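Local structure of mevalonate diphosphate decarboxylase (Legionella pneumophila, 3LTO) at residues S97-P102 against A111-A116; S37-S42 against S105-S110. The protein probably catalyses the ATP-dependent decarboxylation of mevalonate diphosphate to isopentenyl diphosphate, a step of isoprenoid biosynthesis in the mevalonate pathway. One frame throughout, in Å; residues are numbered along the deposited sequence.

Interaction 1. Residues S97-P102 against A111-A116; sequences SSNNFP and ASSFAA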
ATOM      1  N   SER A  97     -29.561   4.946  -7.346  1.00 11.03           N
ATOM      2  CA  SER A  97     -28.757   5.676  -6.376  1.00 11.82           C
ATOM      3  C   SER A  97     -29.490   6.926  -5.898  1.00 12.10           C
ATOM      4  O   SER A  97     -30.339   7.475  -6.609  1.00 10.23           O
ATOM      5  CB  SER A  97     -27.422   6.073  -7.005  1.00 12.42           C
ATOM      6  OG  SER A  97     -27.634   6.855  -8.170  1.00 11.59           O
ATOM      7  N   SER A  98     -29.146   7.374  -4.696  1.00 11.79           N
ATOM      8  CA  SER A  98     -29.780   8.543  -4.112  1.00 16.54           C
ATOM      9  C   SER A  98     -28.901   9.138  -3.014  1.00 18.70           C
ATOM     10  O   SER A  98     -27.976   8.481  -2.530  1.00 20.41           O
ATOM     11  CB  SER A  98     -31.131   8.138  -3.528  1.00 15.49           C
ATOM     12  OG  SER A  98     -31.778   9.249  -2.950  1.00 25.36           O
ATOM     13  N   ASN A  99     -29.183  10.381  -2.633  1.00 19.87           N
ATOM     14  CA  ASN A  99     -28.437  11.060  -1.574  1.00 21.67           C
ATOM     15  C   ASN A  99     -29.444  11.629  -0.595  1.00 22.81           C
ATOM     16  O   ASN A  99     -30.613  11.812  -0.943  1.00 22.63           O
ATOM     17  CB  ASN A  99     -27.616  12.228  -2.124  1.00 23.78           C
ATOM     18  CG  ASN A  99     -26.652  11.810  -3.200  1.00 24.95           C
ATOM     19  OD1 ASN A  99     -25.846  10.899  -3.013  1.00 27.52           O
ATOM     20  ND2 ASN A  99     -26.724  12.480  -4.341  1.00 27.02           N
ATOM     21  N   ASN A 100     -29.006  11.915   0.626  1.00 22.36           N
ATOM     22  CA  ASN A 100     -29.919  12.492   1.598  1.00 22.57           C
ATOM     23  C   ASN A 100     -29.674  13.991   1.662  1.00 24.29           C
ATOM     24  O   ASN A 100     -30.222  14.691   2.514  1.00 23.28           O
ATOM     25  CB  ASN A 100     -29.754  11.843   2.976  1.00 20.86           C
ATOM     26  CG  ASN A 100     -28.439  12.174   3.631  1.00 20.21           C
ATOM     27  OD1 ASN A 100     -27.565  12.793   3.029  1.00 19.09           O
ATOM     28  ND2 ASN A 100     -28.290  11.757   4.886  1.00 21.05           N
ATOM     29  N   PHE A 101     -28.827  14.473   0.755  1.00 25.92           N
ATOM     30  CA  PHE A 101     -28.550  15.894   0.670  1.00 29.30           C
ATOM     31  C   PHE A 101     -29.063  16.430  -0.660  1.00 33.15           C
ATOM     32  O   PHE A 101     -28.993  15.748  -1.686  1.00 34.25           O
ATOM     33  CB  PHE A 101     -27.054  16.215   0.850  1.00 28.46           C
ATOM     34  CG  PHE A 101     -26.112  15.220   0.234  1.00 27.45           C
ATOM     35  CD1 PHE A 101     -25.936  13.957   0.799  1.00 26.20           C
ATOM     36  CD2 PHE A 101     -25.333  15.575  -0.866  1.00 27.11           C
ATOM     37  CE1 PHE A 101     -24.990  13.065   0.280  1.00 23.97           C
ATOM     38  CE2 PHE A 101     -24.387  14.689  -1.391  1.00 26.63           C
ATOM     39  CZ  PHE A 101     -24.216  13.432  -0.814  1.00 23.83           C
ATOM     40  N   PRO A 102     -29.593  17.664  -0.652  1.00 35.47           N
ATOM     41  CA  PRO A 102     -30.148  18.351  -1.821  1.00 38.23           C
ATOM     42  C   PRO A 102     -29.232  18.449  -3.032  1.00 40.55           C
ATOM     43  O   PRO A 102     -28.007  18.449  -2.910  1.00 41.38           O
ATOM     44  CB  PRO A 102     -30.510  19.726  -1.268  1.00 38.32           C
ATOM     45  CG  PRO A 102     -29.457  19.944  -0.234  1.00 37.06           C
ATOM     46  CD  PRO A 102     -29.445  18.606   0.472  1.00 36.21           C
ATOM     47  N   ALA A 111     -17.823  10.342  -4.105  1.00 22.02           N
ATOM     48  CA  ALA A 111     -17.198   9.531  -3.067  1.00 20.70           C
ATOM     49  C   ALA A 111     -18.158   8.590  -2.336  1.00 19.51           C
ATOM     50  O   ALA A 111     -17.917   7.387  -2.276  1.00 20.94           O
ATOM     51  CB  ALA A 111     -16.499  10.431  -2.061  1.00 20.14           C
ATOM     52  N   SER A 112     -19.232   9.131  -1.770  1.00 16.06           N
ATOM     53  CA  SER A 112     -20.186   8.299  -1.045  1.00 14.04           C
ATOM     54  C   SER A 112     -20.993   7.407  -1.985  1.00 12.68           C
ATOM     55  O   SER A 112     -21.373   6.298  -1.615  1.00 14.03           O
ATOM     56  CB  SER A 112     -21.124   9.164  -0.188  1.00 11.36           C
ATOM     57  OG  SER A 112     -21.786  10.149  -0.962  1.00 12.55           O
ATOM     58  N   SER A 113     -21.250   7.875  -3.199  1.00  9.71           N
ATOM     59  CA  SER A 113     -22.006   7.068  -4.151  1.00 10.99           C
ATOM     60  C   SER A 113     -21.267   5.777  -4.483  1.00  8.93           C
ATOM     61  O   SER A 113     -21.843   4.692  -4.411  1.00  7.56           O
ATOM     62  CB  SER A 113     -22.256   7.844  -5.442  1.00 13.23           C
ATOM     63  OG  SER A 113     -23.099   8.957  -5.200  1.00 23.40           O
ATOM     64  N   PHE A 114     -19.994   5.900  -4.854  1.00  7.58           N
ATOM     65  CA  PHE A 114     -19.199   4.731  -5.203  1.00  7.58           C
ATOM     66  C   PHE A 114     -19.016   3.795  -4.010  1.00  7.30           C
ATOM     67  O   PHE A 114     -19.026   2.573  -4.173  1.00  6.30           O
ATOM     68  CB  PHE A 114     -17.838   5.151  -5.788  1.00  8.62           C
ATOM     69  CG  PHE A 114     -17.907   5.576  -7.242  1.00 10.32           C
ATOM     70  CD1 PHE A 114     -18.234   6.881  -7.591  1.00  7.21           C
ATOM     71  CD2 PHE A 114     -17.690   4.648  -8.261  1.00  8.78           C
ATOM     72  CE1 PHE A 114     -18.349   7.254  -8.929  1.00  8.99           C
ATOM     73  CE2 PHE A 114     -17.803   5.012  -9.602  1.00 11.64           C
ATOM     74  CZ  PHE A 114     -18.135   6.317  -9.939  1.00  9.58           C
ATOM     75  N   ALA A 115     -18.864   4.356  -2.812  1.00  7.51           N
ATOM     76  CA  ALA A 115     -18.717   3.518  -1.619  1.00  9.01           C
ATOM     77  C   ALA A 115     -20.000   2.705  -1.416  1.00  9.01           C
ATOM     78  O   ALA A 115     -19.940   1.499  -1.154  1.00 10.67           O
ATOM     79  CB  ALA A 115     -18.437   4.372  -0.385  1.00  5.76           C
ATOM     80  N   ALA A 116     -21.150   3.369  -1.546  1.00  9.17           N
ATOM     81  CA  ALA A 116     -22.460   2.717  -1.399  1.00 10.22           C
ATOM     82  C   ALA A 116     -22.624   1.613  -2.447  1.00  9.89           C
ATOM     83  O   ALA A 116     -23.060   0.512  -2.134  1.00 12.83           O
ATOM     84  CB  ALA A 116     -23.588   3.741  -1.554  1.00  8.19           C
TER
HETATM   85  O   HOH W   1     -25.944   9.067  -5.145  1.00 29.57           O
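Strand residue N99 faces helix residue S113, the CA atoms of N99 and S113 being 8.0 Å apart, and F101, two residues beyond the strand end, turns back toward S112 one helical position earlier. The helix is regular at this point, with A116 N bonded to S112 O at 2.9 Å. Direct contact is slight: about 90 Å² of surface is buried between the segments. F101 presents the end of its ring, not a face: S112 OG lies close to the ring plane, 4.1 Å from F101 CZ. The ring gets there because F101 CG sits between its backbone N and carbonyl carbon (chi1 37°). One face of the same ring is covered by N99 CB, 3.6 Å above the plane and over the centre, while N100 OD1 lies in plane at the edge. N99 thus packs on the ring from its own strand and extends its amide toward S113, although the amide's orientation is uncertain and its polar atoms support no firm claim.

The chain from P102 through the loop 105-110 into helix 110-129 fits the glycine- and serine-rich phosphate-binding motif of the GHMP kinase superfamily. The link between strand and helix is partly solvent-mediated. Water 1 donates to S113 OG at 2.8 Å and, weakly, to S98 O at 3.4 Å. S113 OG also bonds the carbonyl of S109, four residues earlier, so it accepts from the water while donating to the preceding turn. S112 OG has its main partner in S41 OG of strand 31-47, with a weak bond to S109 O besides; it meets the phenyl edge by packing alone.

Interaction 2. Residues S37-S42 against S105-S110; sequences SNLLSS and SGLASS
L39 and L107 share one extended side-chain shape: in each, CG lies anti to the carbonyl carbon and beside the backbone N (chi1 -59° and -54°), and CD1 lies anti to CA in both (chi2 near 180°). From opposing backbones this shape carries the branched ends together, L39 CD1 against L107 CD1 at 4.1 Å, with the two side chains crossing at about a right angle. The touch is therefore methyl to methyl; the next approach, L39 CD2 to L107 CD1, has already widened to 4.6 Å. F101 packs against both leucines and makes the patch a three-residue apolar group.

Further along, S41 and S109 are the nearest backbone pair, their CA atoms 7.1 Å apart. S41 CB points toward the loop, and its hydroxyl is turned beside its own backbone N, yet S41 OG stops 3.8 Å from S109 O. That approach is packing; the main polar partner of S41 OG is S112 OG of helix 110-129.

Segment 37-42 runs from a corner of the chain into strand 40-42, whose backbone is bonded on one edge to A7 of strand 2-12 and on the other to S98 and N100. Segment 105-110 is the glycine-containing loop of the GHMP-type motif, with G106 at positive phi, and in relatives this loop wraps the phosphates of ATP; a similar role is likely here.

The chemistry of the contact is divided accordingly. At L107 the contact is a single non-directional methyl pair. S109 O, by contrast, is held by S113 OG and weakly by S112 OG, which implies that the polar tie from strand residue S41 to this carbonyl is indirect, running through S112.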
ATOM      1  N   SER A  37     -20.633  11.443   8.638  1.00 18.79           N
ATOM      2  CA  SER A  37     -21.649  10.420   8.854  1.00 22.99           C
ATOM      3  C   SER A  37     -23.117  10.790   8.634  1.00 23.52           C
ATOM      4  O   SER A  37     -23.954   9.908   8.473  1.00 23.90           O
ATOM      5  CB  SER A  37     -21.468   9.827  10.252  1.00 24.40           C
ATOM      6  OG  SER A  37     -20.252   9.094  10.307  1.00 28.34           O
ATOM      7  N   ASN A  38     -23.438  12.076   8.612  1.00 24.65           N
ATOM      8  CA  ASN A  38     -24.823  12.484   8.407  1.00 25.09           C
ATOM      9  C   ASN A  38     -25.196  12.616   6.927  1.00 23.34           C
ATOM     10  O   ASN A  38     -26.359  12.484   6.572  1.00 24.30           O
ATOM     11  CB  ASN A  38     -25.091  13.792   9.152  1.00 27.43           C
ATOM     12  CG  ASN A  38     -24.949  13.636  10.659  1.00 29.89           C
ATOM     13  OD1 ASN A  38     -25.790  13.020  11.315  1.00 30.14           O
ATOM     14  ND2 ASN A  38     -23.868  14.182  11.212  1.00 31.98           N
ATOM     15  N   LEU A  39     -24.214  12.877   6.071  1.00 20.62           N
ATOM     16  CA  LEU A  39     -24.470  12.991   4.642  1.00 19.10           C
ATOM     17  C   LEU A  39     -24.264  11.593   4.076  1.00 18.54           C
ATOM     18  O   LEU A  39     -23.163  11.040   4.143  1.00 17.71           O
ATOM     19  CB  LEU A  39     -23.502  13.991   3.999  1.00 18.13           C
ATOM     20  CG  LEU A  39     -23.518  15.432   4.533  1.00 17.91           C
ATOM     21  CD1 LEU A  39     -22.494  16.273   3.767  1.00 17.66           C
ATOM     22  CD2 LEU A  39     -24.911  16.039   4.390  1.00 14.71           C
ATOM     23  N   LEU A  40     -25.329  11.019   3.524  1.00 18.03           N
ATOM     24  CA  LEU A  40     -25.274   9.658   3.004  1.00 16.22           C
ATOM     25  C   LEU A  40     -25.742   9.478   1.567  1.00 15.35           C
ATOM     26  O   LEU A  40     -26.631  10.178   1.092  1.00 14.93           O
ATOM     27  CB  LEU A  40     -26.123   8.728   3.889  1.00 15.62           C
ATOM     28  CG  LEU A  40     -25.794   8.524   5.373  1.00 16.89           C
ATOM     29  CD1 LEU A  40     -26.972   7.859   6.079  1.00 16.42           C
ATOM     30  CD2 LEU A  40     -24.543   7.672   5.508  1.00 15.71           C
ATOM     31  N   SER A  41     -25.128   8.519   0.885  1.00 13.73           N
ATOM     32  CA  SER A  41     -25.515   8.168  -0.468  1.00 13.49           C
ATOM     33  C   SER A  41     -26.091   6.779  -0.296  1.00 12.34           C
ATOM     34  O   SER A  41     -25.650   6.029   0.574  1.00 13.55           O
ATOM     35  CB  SER A  41     -24.305   8.118  -1.407  1.00 13.72           C
ATOM     36  OG  SER A  41     -23.991   9.408  -1.895  1.00 13.47           O
ATOM     37  N   SER A  42     -27.079   6.438  -1.106  1.00 12.04           N
ATOM     38  CA  SER A  42     -27.700   5.127  -1.011  1.00 11.72           C
ATOM     39  C   SER A  42     -27.765   4.465  -2.367  1.00 10.08           C
ATOM     40  O   SER A  42     -27.931   5.127  -3.383  1.00  9.38           O
ATOM     41  CB  SER A  42     -29.111   5.253  -0.437  1.00 10.43           C
ATOM     42  OG  SER A  42     -29.060   5.700   0.907  1.00 16.35           O
ATOM     43  N   SER A 105     -27.596  22.000  -3.292  1.00 35.94           N
ATOM     44  CA  SER A 105     -26.429  22.261  -2.454  1.00 33.95           C
ATOM     45  C   SER A 105     -25.145  22.153  -3.268  1.00 32.53           C
ATOM     46  O   SER A 105     -24.182  22.877  -3.027  1.00 31.39           O
ATOM     47  CB  SER A 105     -26.386  21.283  -1.272  1.00 33.86           C
ATOM     48  OG  SER A 105     -26.313  19.936  -1.706  1.00 33.90           O
ATOM     49  N   GLY A 106     -25.140  21.249  -4.240  1.00 32.69           N
ATOM     50  CA  GLY A 106     -23.962  21.070  -5.072  1.00 31.51           C
ATOM     51  C   GLY A 106     -22.818  20.387  -4.345  1.00 30.23           C
ATOM     52  O   GLY A 106     -21.649  20.695  -4.578  1.00 29.64           O
ATOM     53  N   LEU A 107     -23.150  19.458  -3.458  1.00 29.37           N
ATOM     54  CA  LEU A 107     -22.139  18.732  -2.705  1.00 29.99           C
ATOM     55  C   LEU A 107     -21.666  17.547  -3.536  1.00 29.68           C
ATOM     56  O   LEU A 107     -22.455  16.947  -4.271  1.00 28.98           O
ATOM     57  CB  LEU A 107     -22.723  18.232  -1.382  1.00 31.87           C
ATOM     58  CG  LEU A 107     -23.387  19.281  -0.486  1.00 32.57           C
ATOM     59  CD1 LEU A 107     -23.962  18.605   0.750  1.00 32.07           C
ATOM     60  CD2 LEU A 107     -22.367  20.343  -0.095  1.00 34.14           C
ATOM     61  N   ALA A 108     -20.382  17.219  -3.426  1.00 28.35           N
ATOM     62  CA  ALA A 108     -19.818  16.099  -4.171  1.00 27.34           C
ATOM     63  C   ALA A 108     -20.467  14.811  -3.673  1.00 25.81           C
ATOM     64  O   ALA A 108     -20.395  14.498  -2.488  1.00 25.36           O
ATOM     65  CB  ALA A 108     -18.306  16.043  -3.969  1.00 29.08           C
ATOM     66  N   SER A 109     -21.103  14.072  -4.578  1.00 24.38           N
ATOM     67  CA  SER A 109     -21.780  12.829  -4.215  1.00 23.91           C
ATOM     68  C   SER A 109     -21.012  11.613  -4.699  1.00 24.52           C
ATOM     69  O   SER A 109     -21.345  10.481  -4.350  1.00 23.84           O
ATOM     70  CB  SER A 109     -23.173  12.787  -4.837  1.00 26.11           C
ATOM     71  OG  SER A 109     -23.081  12.578  -6.238  1.00 24.08           O
ATOM     72  N   SER A 110     -19.983  11.852  -5.506  1.00 25.01           N
ATOM     73  CA  SER A 110     -19.182  10.777  -6.075  1.00 25.33           C
ATOM     74  C   SER A 110     -18.609   9.813  -5.034  1.00 23.46           C
ATOM     75  O   SER A 110     -18.875   8.613  -5.075  1.00 24.38           O
ATOM     76  CB  SER A 110     -18.047  11.378  -6.912  1.00 27.76           C
ATOM     77  OG  SER A 110     -17.476  10.411  -7.771  1.00 27.70           O
TER

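How the interactions relate
Interactions 1 and 2 lie with centres about 5 Å apart and meet at S41. Its OG is 2.5 Å from S112 OG, a probable hydrogen bond, and 3.4 Å from S113 N in packing contact, so the strand of interaction 2 reaches the helix of interaction 1. A second junction places F101 CE1 3.4 Å from L40 O. The segments alternate along the chain: 37-42, 97-102, 105-110, 111-116. The two contacts lie where strands 31-47 and 93-99, neighbours in one sheet, meet the loop 105-110 and the start of helix 110-129; in GHMP relatives this loop holds nucleotide phosphates, so an ATP site nearby is plausible.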